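Local coordinates for protein aftrax (PDB 3ZC0) that binds and cleaves duplex RNA as an archaeal C3PO, an assembly of eight identical, magnesium-binding, TRAX-like subunits of the translin family, at residues D79-L84 against E105-A110; E121-A126 against E178-D183; E14-A19 against R67-I72. The protein carries 1 engineered substitution. All blocks are in the same frame, centred on the assembly; numbering follows the deposited sequence.

Contact 1: residues D79-L84 against E105-A110; sequences DAMQEL and EVTPAA. With nucleotides of chain O.
Met81, on helix 73-94, carries the apolar packing here: it meets Val106 and Thr107, the residues that lead into helix 108-132, and then Ala110 in its first turn. CB of Met81 lies 3.6 Å from CG2 of Val106, and because the two side chains run past each other in opposite directions, that same methyl also touches CG and SD of Met81. The methionine is straight as far as SD and then bends (chi3 -30°), which brings its CE to CG2 of Thr107, 3.4 Å away, with the two side chains crossing at about a right angle. On the helix side of this patch, CB of Ala110 sits 4.0 Å from CB of Met81.

No conventional hydrogen bond joins the segments. What polar character there is comes from a CA-H...O contact, with CA of Gln82 3.6 Å from O of Ala110 and a nearly straight approach (162° at the hydrogen). The small side chain of Ala110 lets the two backbones come this close.

The RNA is met on another side of helix 73-94. O2' of G7 in chain O lies 3.1 Å from OD1 and 3.3 Å from OD2 of Asp79, and its single proton can make only a weak hydrogen bond to one or the other; a 2'-hydroxyl is the group that sets RNA apart from DNA. Glu83 packs on another sugar, and the side chain of Gln82 is about 8 Å from the bound magnesium.

Helix 73-94 packs here on the loop entering helix 108-132 and on its first turn, in the all-helical translin fold, while another side of it touches the RNA near the metal site.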
loop_
_atom_site.group_PDB
_atom_site.type_symbol
_atom_site.label_atom_id
_atom_site.label_comp_id
_atom_site.label_asym_id
_atom_site.label_seq_id
_atom_site.Cartn_x
_atom_site.Cartn_y
_atom_site.Cartn_z
ATOM N N ASP E 79 13.242 12.736 12.663
ATOM C CA ASP E 79 13.555 13.170 11.301
ATOM C C ASP E 79 14.602 14.311 11.256
ATOM O O ASP E 79 15.692 14.181 10.653
ATOM C CB ASP E 79 12.268 13.578 10.564
ATOM C CG ASP E 79 11.441 12.377 10.062
ATOM O OD1 ASP E 79 11.753 11.208 10.369
ATOM O OD2 ASP E 79 10.448 12.615 9.344
ATOM N N ALA E 80 14.282 15.414 11.924
ATOM C CA ALA E 80 15.156 16.581 11.896
ATOM C C ALA E 80 16.536 16.307 12.523
ATOM O O ALA E 80 17.558 16.811 12.033
ATOM C CB ALA E 80 14.468 17.796 12.557
ATOM N N MET E 81 16.590 15.518 13.598
ATOM C CA MET E 81 17.909 15.218 14.172
ATOM C C MET E 81 18.756 14.365 13.224
ATOM O O MET E 81 19.960 14.585 13.086
ATOM C CB MET E 81 17.820 14.662 15.599
ATOM C CG MET E 81 17.518 15.769 16.594
ATOM S SD MET E 81 17.398 15.345 18.333
ATOM C CE MET E 81 16.811 13.666 18.282
ATOM N N GLN E 82 18.103 13.444 12.524
ATOM C CA GLN E 82 18.742 12.730 11.427
ATOM C C GLN E 82 19.312 13.665 10.326
ATOM O O GLN E 82 20.458 13.478 9.882
ATOM C CB GLN E 82 17.761 11.730 10.834
ATOM C CG GLN E 82 18.320 10.919 9.699
ATOM C CD GLN E 82 17.282 9.998 9.103
ATOM O OE1 GLN E 82 17.244 9.791 7.885
ATOM N NE2 GLN E 82 16.427 9.437 9.961
ATOM N N GLU E 83 18.531 14.660 9.883
ATOM C CA GLU E 83 19.031 15.617 8.868
ATOM C C GLU E 83 20.196 16.486 9.372
ATOM O O GLU E 83 21.093 16.869 8.605
ATOM C CB GLU E 83 17.918 16.534 8.345
ATOM C CG GLU E 83 16.751 15.817 7.693
ATOM C CD GLU E 83 16.892 15.677 6.180
ATOM O OE1 GLU E 83 18.029 15.766 5.646
ATOM O OE2 GLU E 83 15.843 15.477 5.524
ATOM N N LEU E 84 20.166 16.804 10.662
ATOM C CA LEU E 84 21.233 17.590 11.255
ATOM C C LEU E 84 22.513 16.771 11.297
ATOM O O LEU E 84 23.585 17.255 10.902
ATOM C CB LEU E 84 20.842 18.023 12.655
ATOM C CG LEU E 84 21.769 19.018 13.331
ATOM C CD1 LEU E 84 22.307 20.036 12.324
ATOM C CD2 LEU E 84 20.965 19.703 14.410
ATOM N N GLU E 105 24.624 15.400 20.945
ATOM C CA GLU E 105 23.642 14.353 20.705
ATOM C C GLU E 105 22.278 14.856 21.182
ATOM O O GLU E 105 22.264 15.801 21.977
ATOM C CB GLU E 105 24.082 12.994 21.277
ATOM C CG GLU E 105 25.194 12.304 20.420
ATOM C CD GLU E 105 25.175 10.763 20.459
ATOM O OE1 GLU E 105 24.390 10.155 21.228
ATOM O OE2 GLU E 105 25.961 10.155 19.705
ATOM N N VAL E 106 21.130 14.352 20.693
ATOM C CA VAL E 106 20.882 13.386 19.582
ATOM C C VAL E 106 20.734 11.882 19.936
ATOM O O VAL E 106 21.562 11.301 20.639
ATOM C CB VAL E 106 21.718 13.633 18.288
ATOM C CG1 VAL E 106 22.067 12.332 17.612
ATOM C CG2 VAL E 106 20.979 14.576 17.362
ATOM N N THR E 107 19.643 11.277 19.458
ATOM C CA THR E 107 19.351 9.863 19.716
ATOM C C THR E 107 20.280 8.949 18.903
ATOM O O THR E 107 20.784 9.358 17.866
ATOM C CB THR E 107 17.851 9.547 19.425
ATOM O OG1 THR E 107 17.671 8.140 19.215
ATOM C CG2 THR E 107 17.366 10.281 18.196
ATOM N N PRO E 108 20.526 7.717 19.377
ATOM C CA PRO E 108 21.335 6.737 18.648
ATOM C C PRO E 108 20.932 6.550 17.191
ATOM O O PRO E 108 21.774 6.638 16.278
ATOM C CB PRO E 108 21.026 5.437 19.391
ATOM C CG PRO E 108 20.833 5.852 20.764
ATOM C CD PRO E 108 20.139 7.201 20.700
ATOM N N ALA E 109 19.650 6.274 16.975
ATOM C CA ALA E 109 19.146 6.010 15.629
ATOM C C ALA E 109 19.264 7.197 14.679
ATOM O O ALA E 109 19.474 6.995 13.487
ATOM C CB ALA E 109 17.718 5.510 15.676
ATOM N N ALA E 110 19.135 8.424 15.189
ATOM C CA ALA E 110 19.282 9.609 14.340
ATOM C C ALA E 110 20.729 9.825 13.913
ATOM O O ALA E 110 21.010 10.398 12.859
ATOM C CB ALA E 110 18.771 10.845 15.045
ATOM P P G O 7 6.853 3.860 8.712
ATOM O OP1 G O 7 6.927 2.880 9.827
ATOM O OP2 G O 7 5.651 3.937 7.843
ATOM O "O5'" G O 7 7.065 5.330 9.283
ATOM C "C5'" G O 7 8.147 5.635 10.149
ATOM C "C4'" G O 7 8.482 7.105 10.120
ATOM O "O4'" G O 7 8.840 7.503 8.768
ATOM C "C3'" G O 7 7.368 8.074 10.496
ATOM O "O3'" G O 7 7.151 8.174 11.895
ATOM C "C2'" G O 7 7.850 9.367 9.853
ATOM O "O2'" G O 7 8.903 9.938 10.611
ATOM C "C1'" G O 7 8.446 8.840 8.544
ATOM N N9 G O 7 7.455 8.884 7.450
ATOM C C8 G O 7 6.753 7.860 6.858
ATOM N N7 G O 7 5.935 8.271 5.929
ATOM C C5 G O 7 6.104 9.647 5.914
ATOM C C6 G O 7 5.498 10.653 5.121
ATOM O O6 G O 7 4.644 10.535 4.236
ATOM N N1 G O 7 5.977 11.919 5.443
ATOM C C2 G O 7 6.917 12.194 6.403
ATOM N N2 G O 7 7.254 13.479 6.574
ATOM N N3 G O 7 7.490 11.269 7.143
ATOM C C4 G O 7 7.035 10.035 6.847
#

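Contact 2: residues E121-A126 against E178-D183; sequences ELRRYA and ERTKSD. With MG (magnesium ion), chain U.
Arg123 reaches across to Thr180 and Asp183, tying helix 108-132 to helix 166-187 in the helical bundle of the translin fold. The segments run nearly parallel, 9° apart, at an axis distance of 10.2 Å, and the long side chain of Arg123 makes most of the contact between them. Its CG is anti to the backbone N (chi1 160°) and the chain is extended as far as NE, which puts the guanidinium at the far helix.

There both end nitrogens grip one oxygen. NH1 of Arg123 is 2.8 Å from OD2 of Asp183 in a fairly straight bond, while NH2 of Arg123, at 3.2 Å from the same OD2, makes a more bent one. Guanidinium and carboxylate planes are only 19° apart. NH1 of Arg123 also gives a bond in its own plane to OG1 of Thr180, 3.0 Å away, and this hydroxyl is hydrogen-bonded to O of Gly176 as well. Asp183 is shared too: its OD1 forms a salt bridge with Arg179 of the fourth subunit.

Arg179 of this chain crosses Arg123 at about a right angle and lays its aliphatic part over one guanidinium face, CD of Arg179 3.4 Å from NH2 of Arg123. A bend at chi3 turns its own guanidinium off to an RNA phosphate. One turn on from Arg123, CB of Ala126 packs 4.0 Å from CG2 of Thr180.

Helix 108-132 also carries Glu121, a ligand of the metal together with Glu86, an RNA phosphate and a water. His42 and, weakly, Arg124 hold OE1 of Glu121, while its OE2 binds the magnesium at 2.1 Å.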
loop_
_atom_site.group_PDB
_atom_site.type_symbol
_atom_site.label_atom_id
_atom_site.label_comp_id
_atom_site.label_asym_id
_atom_site.label_seq_id
_atom_site.Cartn_x
_atom_site.Cartn_y
_atom_site.Cartn_z
ATOM N N GLU E 121 25.229 11.862 -0.165
ATOM C CA GLU E 121 25.686 13.218 -0.459
ATOM C C GLU E 121 27.153 13.116 -0.852
ATOM O O GLU E 121 27.631 13.803 -1.769
ATOM C CB GLU E 121 25.511 14.150 0.742
ATOM C CG GLU E 121 24.105 14.205 1.305
ATOM C CD GLU E 121 23.076 14.743 0.320
ATOM O OE1 GLU E 121 23.479 15.291 -0.732
ATOM O OE2 GLU E 121 21.857 14.605 0.594
ATOM N N LEU E 122 27.860 12.230 -0.157
ATOM C CA LEU E 122 29.235 11.956 -0.506
ATOM C C LEU E 122 29.311 11.463 -1.949
ATOM O O LEU E 122 30.175 11.906 -2.711
ATOM C CB LEU E 122 29.860 10.964 0.475
ATOM C CG LEU E 122 30.196 11.604 1.826
ATOM C CD1 LEU E 122 30.741 10.593 2.808
ATOM C CD2 LEU E 122 31.192 12.728 1.624
ATOM N N ARG E 123 28.406 10.570 -2.339
ATOM C CA ARG E 123 28.384 10.133 -3.734
ATOM C C ARG E 123 28.285 11.326 -4.687
ATOM O O ARG E 123 29.156 11.475 -5.559
ATOM C CB ARG E 123 27.284 9.112 -4.038
ATOM C CG ARG E 123 26.969 9.059 -5.524
ATOM C CD ARG E 123 26.260 7.798 -5.958
ATOM N NE ARG E 123 25.843 7.853 -7.365
ATOM C CZ ARG E 123 26.666 7.753 -8.415
ATOM N NH1 ARG E 123 27.976 7.619 -8.243
ATOM N NH2 ARG E 123 26.180 7.794 -9.652
ATOM N N ARG E 124 27.268 12.181 -4.524
ATOM C CA ARG E 124 27.192 13.377 -5.399
ATOM C C ARG E 124 28.509 14.131 -5.447
ATOM O O ARG E 124 29.047 14.355 -6.522
ATOM C CB ARG E 124 26.106 14.368 -4.992
ATOM C CG ARG E 124 24.740 13.768 -4.887
ATOM C CD ARG E 124 23.703 14.851 -4.767
ATOM N NE ARG E 124 22.367 14.300 -4.948
ATOM C CZ ARG E 124 21.575 13.922 -3.955
ATOM N NH1 ARG E 124 21.979 14.042 -2.692
ATOM N NH2 ARG E 124 20.378 13.430 -4.232
ATOM N N TYR E 125 29.030 14.486 -4.276
ATOM C CA TYR E 125 30.286 15.218 -4.181
ATOM C C TYR E 125 31.460 14.558 -4.914
ATOM O O TYR E 125 32.174 15.233 -5.656
ATOM C CB TYR E 125 30.642 15.435 -2.718
ATOM C CG TYR E 125 31.723 16.460 -2.473
ATOM C CD1 TYR E 125 31.450 17.822 -2.538
ATOM C CD2 TYR E 125 33.015 16.063 -2.160
ATOM C CE1 TYR E 125 32.443 18.762 -2.301
ATOM C CE2 TYR E 125 34.004 16.990 -1.916
ATOM C CZ TYR E 125 33.714 18.336 -1.988
ATOM O OH TYR E 125 34.709 19.246 -1.734
ATOM N N ALA E 126 31.658 13.253 -4.714
ATOM C CA ALA E 126 32.722 12.502 -5.405
ATOM C C ALA E 126 32.560 12.503 -6.930
ATOM O O ALA E 126 33.530 12.575 -7.695
ATOM C CB ALA E 126 32.754 11.080 -4.907
ATOM N N GLU E 178 28.958 1.431 -4.838
ATOM C CA GLU E 178 29.337 0.678 -6.018
ATOM C C GLU E 178 29.222 1.529 -7.261
ATOM O O GLU E 178 30.106 1.523 -8.111
ATOM C CB GLU E 178 28.470 -0.540 -6.175
ATOM C CG GLU E 178 29.234 -1.789 -6.047
ATOM C CD GLU E 178 29.630 -2.054 -4.616
ATOM O OE1 GLU E 178 28.708 -2.280 -3.800
ATOM O OE2 GLU E 178 30.854 -2.042 -4.314
ATOM N N ARG E 179 28.127 2.267 -7.359
ATOM C CA ARG E 179 27.900 3.101 -8.523
ATOM C C ARG E 179 29.093 4.054 -8.641
ATOM O O ARG E 179 29.702 4.181 -9.702
ATOM C CB ARG E 179 26.550 3.838 -8.412
ATOM C CG ARG E 179 25.955 4.321 -9.743
ATOM C CD ARG E 179 24.497 4.814 -9.599
ATOM N NE ARG E 179 23.561 3.759 -9.202
ATOM C CZ ARG E 179 22.952 3.689 -8.016
ATOM N NH1 ARG E 179 23.171 4.618 -7.087
ATOM N NH2 ARG E 179 22.114 2.688 -7.754
ATOM N N THR E 180 29.466 4.660 -7.523
ATOM C CA THR E 180 30.571 5.597 -7.509
ATOM C C THR E 180 31.867 4.914 -7.963
ATOM O O THR E 180 32.621 5.478 -8.752
ATOM C CB THR E 180 30.707 6.295 -6.129
ATOM O OG1 THR E 180 29.444 6.874 -5.773
ATOM C CG2 THR E 180 31.755 7.410 -6.170
ATOM N N LYS E 181 32.097 3.687 -7.502
ATOM C CA LYS E 181 33.292 2.952 -7.895
ATOM C C LYS E 181 33.301 2.807 -9.404
ATOM O O LYS E 181 34.306 3.114 -10.056
ATOM C CB LYS E 181 33.359 1.587 -7.205
ATOM C CG LYS E 181 33.908 1.636 -5.781
ATOM C CD LYS E 181 33.885 0.261 -5.167
ATOM C CE LYS E 181 34.784 0.162 -3.953
ATOM N NZ LYS E 181 34.948 -1.274 -3.564
ATOM N N SER E 182 32.166 2.370 -9.950
ATOM C CA SER E 182 32.006 2.219 -11.393
ATOM C C SER E 182 32.336 3.515 -12.155
ATOM O O SER E 182 33.032 3.479 -13.170
ATOM C CB SER E 182 30.595 1.740 -11.727
ATOM O OG SER E 182 30.293 1.966 -13.095
ATOM N N ASP E 183 31.849 4.646 -11.646
ATOM C CA ASP E 183 32.113 5.949 -12.251
ATOM C C ASP E 183 33.595 6.292 -12.192
ATOM O O ASP E 183 34.193 6.767 -13.169
ATOM C CB ASP E 183 31.333 7.041 -11.521
ATOM C CG ASP E 183 29.842 6.947 -11.751
ATOM O OD1 ASP E 183 29.439 6.574 -12.874
ATOM O OD2 ASP E 183 29.074 7.241 -10.808
HETATM MG MG MG U . 20.233 13.861 1.639
HETATM O O HOH W 1 21.246 12.141 1.139
#

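Contact 3: residues E14-A19 against R67-I72; sequences EELEAA and REYPEI
Tyr69 turns its ring onto Leu16 and Ala19, packing the loop between helices 46-64 and 73-94 of the translin fold against long helix 6-42, which is predicted to be coiled coil here. Ala19 comes over one face of the ring, its CB 3.4 Å from CE2 of Tyr69. The opposite face has CG of Glu68, 4.2 Å above the plane and displaced toward the rim, so the ring is held between helix and loop.

Leu16 slides past the tyrosine in the opposite direction and approaches obliquely, with CD2 of Leu16 3.5 Å from CD1 of Tyr69. The side chains of Leu16 and Glu71 cross at about a right angle, with CD1 of Leu16 3.8 Å from OE2 of Glu71. That glutamate bends at chi2, and its OE1 makes a salt bridge with Arg12 on helix 6-42. Leu16 also packs on Leu162 of the second subunit.

Near the phenol oxygen the Glu15 side chain runs at about a right angle to that of Tyr69, CG of Glu15 3.8 Å from OH of Tyr69. Its extended chain ends beside another carboxylate with the planes 86° apart, OE2 of Glu15 lying 4.1 Å from OE2 of Glu68.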
loop_
_atom_site.group_PDB
_atom_site.type_symbol
_atom_site.label_atom_id
_atom_site.label_comp_id
_atom_site.label_asym_id
_atom_site.label_seq_id
_atom_site.Cartn_x
_atom_site.Cartn_y
_atom_site.Cartn_z
ATOM N N GLU E 14 -3.119 20.461 27.874
ATOM C CA GLU E 14 -3.019 21.798 27.281
ATOM C C GLU E 14 -1.567 22.189 27.047
ATOM O O GLU E 14 -1.176 22.672 25.961
ATOM C CB GLU E 14 -3.728 22.819 28.162
ATOM C CG GLU E 14 -5.233 22.775 27.984
ATOM C CD GLU E 14 -5.970 23.643 28.966
ATOM O OE1 GLU E 14 -5.317 24.192 29.882
ATOM O OE2 GLU E 14 -7.206 23.767 28.819
ATOM N N GLU E 15 -0.771 21.947 28.075
ATOM C CA GLU E 15 0.662 22.133 27.983
ATOM C C GLU E 15 1.263 21.381 26.772
ATOM O O GLU E 15 2.048 21.942 25.997
ATOM C CB GLU E 15 1.288 21.659 29.289
ATOM C CG GLU E 15 2.532 22.383 29.718
ATOM C CD GLU E 15 2.794 22.175 31.188
ATOM O OE1 GLU E 15 1.979 21.464 31.833
ATOM O OE2 GLU E 15 3.802 22.721 31.691
ATOM N N LEU E 16 0.877 20.118 26.598
ATOM C CA LEU E 16 1.436 19.309 25.528
ATOM C C LEU E 16 0.966 19.833 24.188
ATOM O O LEU E 16 1.735 19.831 23.238
ATOM C CB LEU E 16 1.081 17.833 25.683
ATOM C CG LEU E 16 1.731 17.164 26.890
ATOM C CD1 LEU E 16 1.435 15.673 26.923
ATOM C CD2 LEU E 16 3.214 17.415 26.871
ATOM N N GLU E 17 -0.282 20.294 24.111
ATOM C CA GLU E 17 -0.798 20.840 22.861
ATOM C C GLU E 17 0.108 21.960 22.410
ATOM O O GLU E 17 0.732 21.877 21.336
ATOM C CB GLU E 17 -2.219 21.360 23.030
ATOM C CG GLU E 17 -2.976 21.570 21.724
ATOM C CD GLU E 17 -4.412 22.034 21.951
ATOM O OE1 GLU E 17 -4.750 22.421 23.097
ATOM O OE2 GLU E 17 -5.207 22.005 20.986
ATOM N N ALA E 18 0.223 22.974 23.269
ATOM C CA ALA E 18 1.057 24.150 22.985
ATOM C C ALA E 18 2.535 23.856 22.635
ATOM O O ALA E 18 3.057 24.301 21.574
ATOM C CB ALA E 18 0.982 25.097 24.141
ATOM N N ALA E 19 3.198 23.131 23.535
ATOM C CA ALA E 19 4.556 22.652 23.302
ATOM C C ALA E 19 4.674 21.976 21.942
ATOM O O ALA E 19 5.505 22.373 21.129
ATOM C CB ALA E 19 4.981 21.688 24.399
ATOM N N ARG E 67 12.838 18.546 25.983
ATOM C CA ARG E 67 13.032 17.201 26.509
ATOM C C ARG E 67 12.177 17.053 27.778
ATOM O O ARG E 67 11.934 15.956 28.272
ATOM C CB ARG E 67 14.522 16.888 26.739
ATOM C CG ARG E 67 14.813 15.414 27.114
ATOM C CD ARG E 67 16.144 14.882 26.563
ATOM N NE ARG E 67 17.322 15.554 27.117
ATOM C CZ ARG E 67 18.111 16.385 26.433
ATOM N NH1 ARG E 67 17.852 16.655 25.159
ATOM N NH2 ARG E 67 19.163 16.946 27.021
ATOM N N GLU E 68 11.692 18.180 28.277
ATOM C CA GLU E 68 10.752 18.201 29.389
ATOM C C GLU E 68 9.465 17.425 29.072
ATOM O O GLU E 68 8.695 17.075 29.960
ATOM C CB GLU E 68 10.406 19.655 29.720
ATOM C CG GLU E 68 9.420 19.826 30.857
ATOM C CD GLU E 68 8.895 21.235 30.963
ATOM O OE1 GLU E 68 9.659 22.179 30.646
ATOM O OE2 GLU E 68 7.716 21.390 31.358
ATOM N N TYR E 69 9.233 17.155 27.797
ATOM C CA TYR E 69 7.991 16.533 27.382
ATOM C C TYR E 69 8.229 15.200 26.689
ATOM O O TYR E 69 7.945 15.057 25.506
ATOM C CB TYR E 69 7.271 17.468 26.430
ATOM C CG TYR E 69 6.973 18.834 27.007
ATOM C CD1 TYR E 69 6.130 18.981 28.102
ATOM C CD2 TYR E 69 7.511 19.980 26.432
ATOM C CE1 TYR E 69 5.837 20.237 28.612
ATOM C CE2 TYR E 69 7.228 21.233 26.935
ATOM C CZ TYR E 69 6.391 21.361 28.027
ATOM O OH TYR E 69 6.104 22.614 28.533
ATOM N N PRO E 70 8.726 14.204 27.431
ATOM C CA PRO E 70 9.163 12.964 26.792
ATOM C C PRO E 70 7.988 12.172 26.212
ATOM O O PRO E 70 8.219 11.242 25.438
ATOM C CB PRO E 70 9.817 12.193 27.943
ATOM C CG PRO E 70 9.937 13.156 29.062
ATOM C CD PRO E 70 8.806 14.101 28.893
ATOM N N GLU E 71 6.756 12.531 26.575
ATOM C CA GLU E 71 5.587 11.958 25.922
ATOM C C GLU E 71 5.593 12.253 24.419
ATOM O O GLU E 71 5.043 11.471 23.650
ATOM C CB GLU E 71 4.281 12.506 26.511
ATOM C CG GLU E 71 4.040 12.209 27.967
ATOM C CD GLU E 71 4.242 13.433 28.830
ATOM O OE1 GLU E 71 5.300 14.093 28.681
ATOM O OE2 GLU E 71 3.341 13.740 29.646
ATOM N N ILE E 72 6.179 13.381 24.005
ATOM C CA ILE E 72 6.217 13.738 22.588
ATOM C C ILE E 72 7.591 14.011 21.984
ATOM O O ILE E 72 7.731 14.018 20.760
ATOM C CB ILE E 72 5.346 14.966 22.257
ATOM C CG1 ILE E 72 5.983 16.237 22.782
ATOM C CG2 ILE E 72 3.943 14.797 22.773
ATOM C CD1 ILE E 72 5.280 17.480 22.304
#

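In the fold
Along the chain the contacts follow in series: contact 3 closes before contact 1 opens, and contact 1 before contact 2. Contacts 1 and 2 share helix 108-132, whose start is used in contact 1 and whose later part in contact 2; their centres are about 24 Å apart. Centre to centre, contact 3 is about 19 Å from contact 1 and about 42 Å from contact 2, across the chain's centre from the latter, and none of the three touches another. Magnesium and RNA concern contacts 1 and 2, whereas contact 3 is structural packing at the far end, where it meets the second subunit, as contact 1 does, and the fifth. Contact 2 meets the third and fourth.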